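Local coordinates for uncharacterized GST-like proteinprotein (Pseudomonas syringae pv. tomato, PDB 3IC8), which is of unknown function but belongs to the glutathione S-transferase-like proteins, with a thioredoxin-like N-terminal domain and a helical C-terminal domain, at residues F103-S115 with T188-F201. Residues are numbered along the deposited sequence; the frame is centred on the assembly and turned at random.
Sequences FLHAVSLVFQPES and TLWFLKQTPVTAPF
Val110 O accepts two bonds just where its chain packs on Thr198: Ser115 OG donates at 2.8 Å, and Gln112 N adds a weak bond at 3.0 Å that closes an inverse gamma turn centred on Phe111. Thr198 CG2 rests against this turn, 3.8 Å from Val110 CA and also near Ser115 OG. Before the turn, segments of helices 88-110 and 180-193 run almost parallel: their axes approach to 8.5 Å and their N-to-C directions differ by 11°. The small side chain of Ala106 is consistent with this close approach: its CB lies 3.4 Å from Thr188 O and also touches Thr188 CB and Leu192 CD2. One turn on, Val110 CG2 meets Leu192 CD1 at 3.5 Å.

Two CH-pi contacts extend the interface. Phe191 CG is anti to its carbonyl carbon (chi1 -76°), which swings the ring alongside Val107; Val107 CG1 then sits over the ring face, 4.0 Å from the centroid and 7° off the normal. Phe103 and Phe111 approach the same ring obliquely, and Phe14 meets it edge-to-face. Leu109 CD1 lies over the face of the Phe201 ring, 3.9 Å from its centroid, while Trp156 meets that ring edge-to-face.

From Lys193 onward the chain also faces the second subunit, whose Thr11 OG1 hydrogen-bonds to Lys193 O. Buried Thr195 OG1 has no partner in the model. With no hydrogen bond between them, apolar and CH-pi contacts join these segments of the glutathione S-transferase helical domain, while polar bonds shape each chain separately.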
loop_
_atom_site.group_PDB
_atom_site.type_symbol
_atom_site.label_atom_id
_atom_site.label_comp_id
_atom_site.label_asym_id
_atom_site.label_seq_id
_atom_site.Cartn_x
_atom_site.Cartn_y
_atom_site.Cartn_z
ATOM N N PHE A 103 -9.840 25.281 5.293
ATOM C CA PHE A 103 -8.936 25.144 6.396
ATOM C C PHE A 103 -9.587 25.570 7.683
ATOM O O PHE A 103 -9.387 24.973 8.688
ATOM C CB PHE A 103 -7.703 25.996 6.126
ATOM C CG PHE A 103 -6.699 26.001 7.232
ATOM C CD1 PHE A 103 -5.705 25.091 7.274
ATOM C CD2 PHE A 103 -6.736 26.943 8.202
ATOM C CE1 PHE A 103 -4.812 25.104 8.255
ATOM C CE2 PHE A 103 -5.830 26.941 9.189
ATOM C CZ PHE A 103 -4.871 26.029 9.208
ATOM N N LEU A 104 -10.353 26.634 7.626
ATOM C CA LEU A 104 -11.038 27.124 8.765
ATOM C C LEU A 104 -12.054 26.159 9.300
ATOM O O LEU A 104 -12.134 25.959 10.466
ATOM C CB LEU A 104 -11.705 28.427 8.420
ATOM C CG LEU A 104 -12.482 29.098 9.520
ATOM C CD1 LEU A 104 -11.668 29.133 10.763
ATOM C CD2 LEU A 104 -12.760 30.455 9.097
ATOM N N HIS A 105 -12.815 25.542 8.435
ATOM C CA HIS A 105 -13.742 24.533 8.854
ATOM C C HIS A 105 -13.040 23.352 9.463
ATOM O O HIS A 105 -13.453 22.844 10.453
ATOM C CB HIS A 105 -14.530 24.043 7.664
ATOM C CG HIS A 105 -15.489 25.040 7.133
ATOM N ND1 HIS A 105 -16.843 24.920 7.286
ATOM C CD2 HIS A 105 -15.290 26.191 6.473
ATOM C CE1 HIS A 105 -17.438 25.954 6.744
ATOM N NE2 HIS A 105 -16.516 26.740 6.244
ATOM N N ALA A 106 -11.973 22.899 8.854
ATOM C CA ALA A 106 -11.308 21.719 9.345
ATOM C C ALA A 106 -10.750 21.873 10.746
ATOM O O ALA A 106 -10.866 21.001 11.538
ATOM C CB ALA A 106 -10.250 21.290 8.390
ATOM N N VAL A 107 -10.130 22.996 11.021
ATOM C CA VAL A 107 -9.641 23.318 12.346
ATOM C C VAL A 107 -10.676 23.552 13.431
ATOM O O VAL A 107 -10.417 23.295 14.567
ATOM C CB VAL A 107 -8.526 24.348 12.336
ATOM C CG1 VAL A 107 -7.432 23.867 11.499
ATOM C CG2 VAL A 107 -8.994 25.634 11.849
ATOM N N SER A 108 -11.814 24.100 13.070
ATOM C CA SER A 108 -12.897 24.256 14.004
ATOM C C SER A 108 -13.418 22.931 14.467
ATOM O O SER A 108 -13.745 22.768 15.607
ATOM C CB SER A 108 -14.058 25.032 13.397
ATOM O OG SER A 108 -13.711 26.340 13.092
ATOM N N LEU A 109 -13.541 22.007 13.549
ATOM C CA LEU A 109 -14.043 20.718 13.860
ATOM C C LEU A 109 -13.173 19.937 14.785
ATOM O O LEU A 109 -13.653 19.306 15.671
ATOM C CB LEU A 109 -14.179 19.927 12.585
ATOM C CG LEU A 109 -15.367 20.189 11.700
ATOM C CD1 LEU A 109 -15.291 19.366 10.482
ATOM C CD2 LEU A 109 -16.591 19.898 12.427
ATOM N N VAL A 110 -11.893 19.921 14.517
ATOM C CA VAL A 110 -10.948 19.218 15.326
ATOM C C VAL A 110 -10.688 19.776 16.703
ATOM O O VAL A 110 -10.667 19.057 17.676
ATOM C CB VAL A 110 -9.638 19.163 14.596
ATOM C CG1 VAL A 110 -8.594 18.539 15.423
ATOM C CG2 VAL A 110 -9.800 18.446 13.327
ATOM N N PHE A 111 -10.445 21.063 16.778
ATOM C CA PHE A 111 -10.038 21.655 18.020
ATOM C C PHE A 111 -11.204 22.104 18.864
ATOM O O PHE A 111 -11.352 23.243 19.151
ATOM C CB PHE A 111 -9.051 22.771 17.753
ATOM C CG PHE A 111 -7.791 22.304 17.141
ATOM C CD1 PHE A 111 -6.932 21.522 17.842
ATOM C CD2 PHE A 111 -7.468 22.621 15.860
ATOM C CE1 PHE A 111 -5.797 21.093 17.274
ATOM C CE2 PHE A 111 -6.330 22.195 15.316
ATOM C CZ PHE A 111 -5.503 21.428 16.015
ATOM N N GLN A 112 -12.030 21.158 19.241
ATOM C CA GLN A 112 -13.112 21.378 20.148
ATOM C C GLN A 112 -13.148 20.177 21.059
ATOM O O GLN A 112 -12.624 19.162 20.736
ATOM C CB GLN A 112 -14.428 21.599 19.417
ATOM C CG GLN A 112 -14.734 20.598 18.398
ATOM C CD GLN A 112 -16.164 20.655 17.937
ATOM O OE1 GLN A 112 -17.084 20.738 18.732
ATOM N NE2 GLN A 112 -16.359 20.589 16.646
ATOM N N PRO A 113 -13.784 20.315 22.196
ATOM C CA PRO A 113 -13.721 19.373 23.297
ATOM C C PRO A 113 -14.271 18.031 22.932
ATOM O O PRO A 113 -13.908 17.040 23.495
ATOM C CB PRO A 113 -14.626 20.013 24.312
ATOM C CG PRO A 113 -14.529 21.394 24.065
ATOM C CD PRO A 113 -14.189 21.633 22.660
ATOM N N GLU A 114 -15.174 18.016 21.977
ATOM C CA GLU A 114 -15.807 16.800 21.550
ATOM C C GLU A 114 -14.832 15.784 21.001
ATOM O O GLU A 114 -15.106 14.612 20.992
ATOM C CB GLU A 114 -16.850 17.130 20.510
ATOM C CG GLU A 114 -18.136 17.610 21.091
ATOM C CD GLU A 114 -18.058 19.016 21.620
ATOM O OE1 GLU A 114 -17.345 19.848 21.039
ATOM O OE2 GLU A 114 -18.719 19.292 22.629
ATOM N N SER A 115 -13.652 16.228 20.619
ATOM C CA SER A 115 -12.670 15.355 19.995
ATOM C C SER A 115 -11.818 14.557 20.945
ATOM O O SER A 115 -11.049 13.739 20.504
ATOM C CB SER A 115 -11.736 16.145 19.075
ATOM O OG SER A 115 -12.438 16.988 18.211
ATOM N N THR A 188 -5.932 20.391 4.883
ATOM C CA THR A 188 -7.078 20.530 5.763
ATOM C C THR A 188 -7.571 19.204 6.294
ATOM O O THR A 188 -7.894 19.079 7.425
ATOM C CB THR A 188 -8.265 21.363 5.134
ATOM O OG1 THR A 188 -9.103 20.550 4.325
ATOM C CG2 THR A 188 -7.780 22.476 4.333
ATOM N N LEU A 189 -7.609 18.208 5.439
ATOM C CA LEU A 189 -8.049 16.878 5.785
ATOM C C LEU A 189 -7.141 16.164 6.759
ATOM O O LEU A 189 -7.548 15.307 7.472
ATOM C CB LEU A 189 -8.224 16.060 4.541
ATOM C CG LEU A 189 -9.179 16.708 3.584
ATOM C CD1 LEU A 189 -9.517 15.766 2.541
ATOM C CD2 LEU A 189 -10.398 17.158 4.273
ATOM N N TRP A 190 -5.886 16.535 6.737
ATOM C CA TRP A 190 -4.875 15.960 7.563
ATOM C C TRP A 190 -5.203 16.223 9.023
ATOM O O TRP A 190 -4.971 15.402 9.864
ATOM C CB TRP A 190 -3.529 16.520 7.141
ATOM C CG TRP A 190 -2.416 16.233 8.008
ATOM C CD1 TRP A 190 -1.722 17.106 8.718
ATOM C CD2 TRP A 190 -1.828 14.972 8.233
ATOM N NE1 TRP A 190 -0.740 16.492 9.398
ATOM C CE2 TRP A 190 -0.784 15.165 9.113
ATOM C CE3 TRP A 190 -2.100 13.689 7.781
ATOM C CZ2 TRP A 190 -0.014 14.140 9.563
ATOM C CZ3 TRP A 190 -1.330 12.677 8.220
ATOM C CH2 TRP A 190 -0.299 12.900 9.104
ATOM N N PHE A 191 -5.768 17.382 9.305
ATOM C CA PHE A 191 -6.197 17.694 10.645
ATOM C C PHE A 191 -7.285 16.742 11.114
ATOM O O PHE A 191 -7.250 16.284 12.213
ATOM C CB PHE A 191 -6.689 19.141 10.741
ATOM C CG PHE A 191 -5.603 20.157 10.757
ATOM C CD1 PHE A 191 -5.052 20.578 11.927
ATOM C CD2 PHE A 191 -5.139 20.700 9.603
ATOM C CE1 PHE A 191 -4.067 21.507 11.932
ATOM C CE2 PHE A 191 -4.152 21.606 9.609
ATOM C CZ PHE A 191 -3.615 22.014 10.769
ATOM N N LEU A 192 -8.247 16.450 10.266
ATOM C CA LEU A 192 -9.338 15.564 10.612
ATOM C C LEU A 192 -8.912 14.143 10.895
ATOM O O LEU A 192 -9.439 13.516 11.750
ATOM C CB LEU A 192 -10.433 15.591 9.578
ATOM C CG LEU A 192 -11.432 16.733 9.434
ATOM C CD1 LEU A 192 -11.787 17.489 10.644
ATOM C CD2 LEU A 192 -11.092 17.613 8.331
ATOM N N LYS A 193 -7.923 13.669 10.174
ATOM C CA LYS A 193 -7.403 12.334 10.287
ATOM C C LYS A 193 -6.746 12.029 11.624
ATOM O O LYS A 193 -6.579 10.918 11.970
ATOM C CB LYS A 193 -6.435 12.069 9.162
ATOM C CG LYS A 193 -7.061 11.983 7.819
ATOM C CD LYS A 193 -7.889 10.751 7.661
ATOM C CE LYS A 193 -7.088 9.637 7.091
ATOM N NZ LYS A 193 -7.878 8.440 6.929
ATOM N N GLN A 194 -6.404 13.064 12.358
ATOM C CA GLN A 194 -5.736 12.984 13.634
ATOM C C GLN A 194 -6.527 12.349 14.768
ATOM O O GLN A 194 -5.972 11.898 15.731
ATOM C CB GLN A 194 -5.247 14.360 14.054
ATOM C CG GLN A 194 -4.274 15.012 13.126
ATOM C CD GLN A 194 -3.162 14.122 12.706
ATOM O OE1 GLN A 194 -3.029 13.793 11.559
ATOM N NE2 GLN A 194 -2.364 13.717 13.641
ATOM N N THR A 195 -7.832 12.353 14.636
ATOM C CA THR A 195 -8.715 11.978 15.691
ATOM C C THR A 195 -9.774 11.007 15.229
ATOM O O THR A 195 -10.263 11.082 14.147
ATOM C CB THR A 195 -9.409 13.197 16.194
ATOM O OG1 THR A 195 -8.697 13.706 17.304
ATOM C CG2 THR A 195 -10.773 12.874 16.583
ATOM N N PRO A 196 -10.108 10.078 16.089
ATOM C CA PRO A 196 -11.120 9.089 15.798
ATOM C C PRO A 196 -12.461 9.714 15.602
ATOM O O PRO A 196 -13.216 9.278 14.780
ATOM C CB PRO A 196 -11.104 8.244 17.048
ATOM C CG PRO A 196 -9.778 8.333 17.520
ATOM C CD PRO A 196 -9.184 9.599 17.112
ATOM N N VAL A 197 -12.760 10.714 16.395
ATOM C CA VAL A 197 -13.984 11.455 16.276
ATOM C C VAL A 197 -14.143 12.248 14.996
ATOM O O VAL A 197 -15.214 12.277 14.440
ATOM C CB VAL A 197 -14.134 12.402 17.449
ATOM C CG1 VAL A 197 -15.326 13.236 17.284
ATOM C CG2 VAL A 197 -14.187 11.647 18.717
ATOM N N THR A 198 -13.070 12.895 14.555
ATOM C CA THR A 198 -13.063 13.689 13.333
ATOM C C THR A 198 -12.770 12.982 12.029
ATOM O O THR A 198 -12.999 13.524 10.999
ATOM C CB THR A 198 -12.127 14.909 13.414
ATOM O OG1 THR A 198 -10.784 14.483 13.579
ATOM C CG2 THR A 198 -12.515 15.797 14.531
ATOM N N ALA A 199 -12.273 11.768 12.083
ATOM C CA ALA A 199 -11.923 11.010 10.901
ATOM C C ALA A 199 -13.072 10.681 9.938
ATOM O O ALA A 199 -12.884 10.619 8.760
ATOM C CB ALA A 199 -11.189 9.812 11.280
ATOM N N PRO A 200 -14.261 10.500 10.466
ATOM C CA PRO A 200 -15.430 10.232 9.650
ATOM C C PRO A 200 -15.770 11.401 8.745
ATOM O O PRO A 200 -16.399 11.238 7.749
ATOM C CB PRO A 200 -16.505 10.007 10.690
ATOM C CG PRO A 200 -15.816 9.559 11.809
ATOM C CD PRO A 200 -14.594 10.323 11.876
ATOM N N PHE A 201 -15.327 12.583 9.107
ATOM C CA PHE A 201 -15.518 13.717 8.264
ATOM C C PHE A 201 -14.805 13.546 6.936
ATOM O O PHE A 201 -15.277 14.031 5.947
ATOM C CB PHE A 201 -15.059 14.979 8.954
ATOM C CG PHE A 201 -15.954 15.425 10.022
ATOM C CD1 PHE A 201 -17.239 15.778 9.749
ATOM C CD2 PHE A 201 -15.510 15.521 11.302
ATOM C CE1 PHE A 201 -18.045 16.195 10.728
ATOM C CE2 PHE A 201 -16.310 15.914 12.268
ATOM C CZ PHE A 201 -17.586 16.254 11.987
#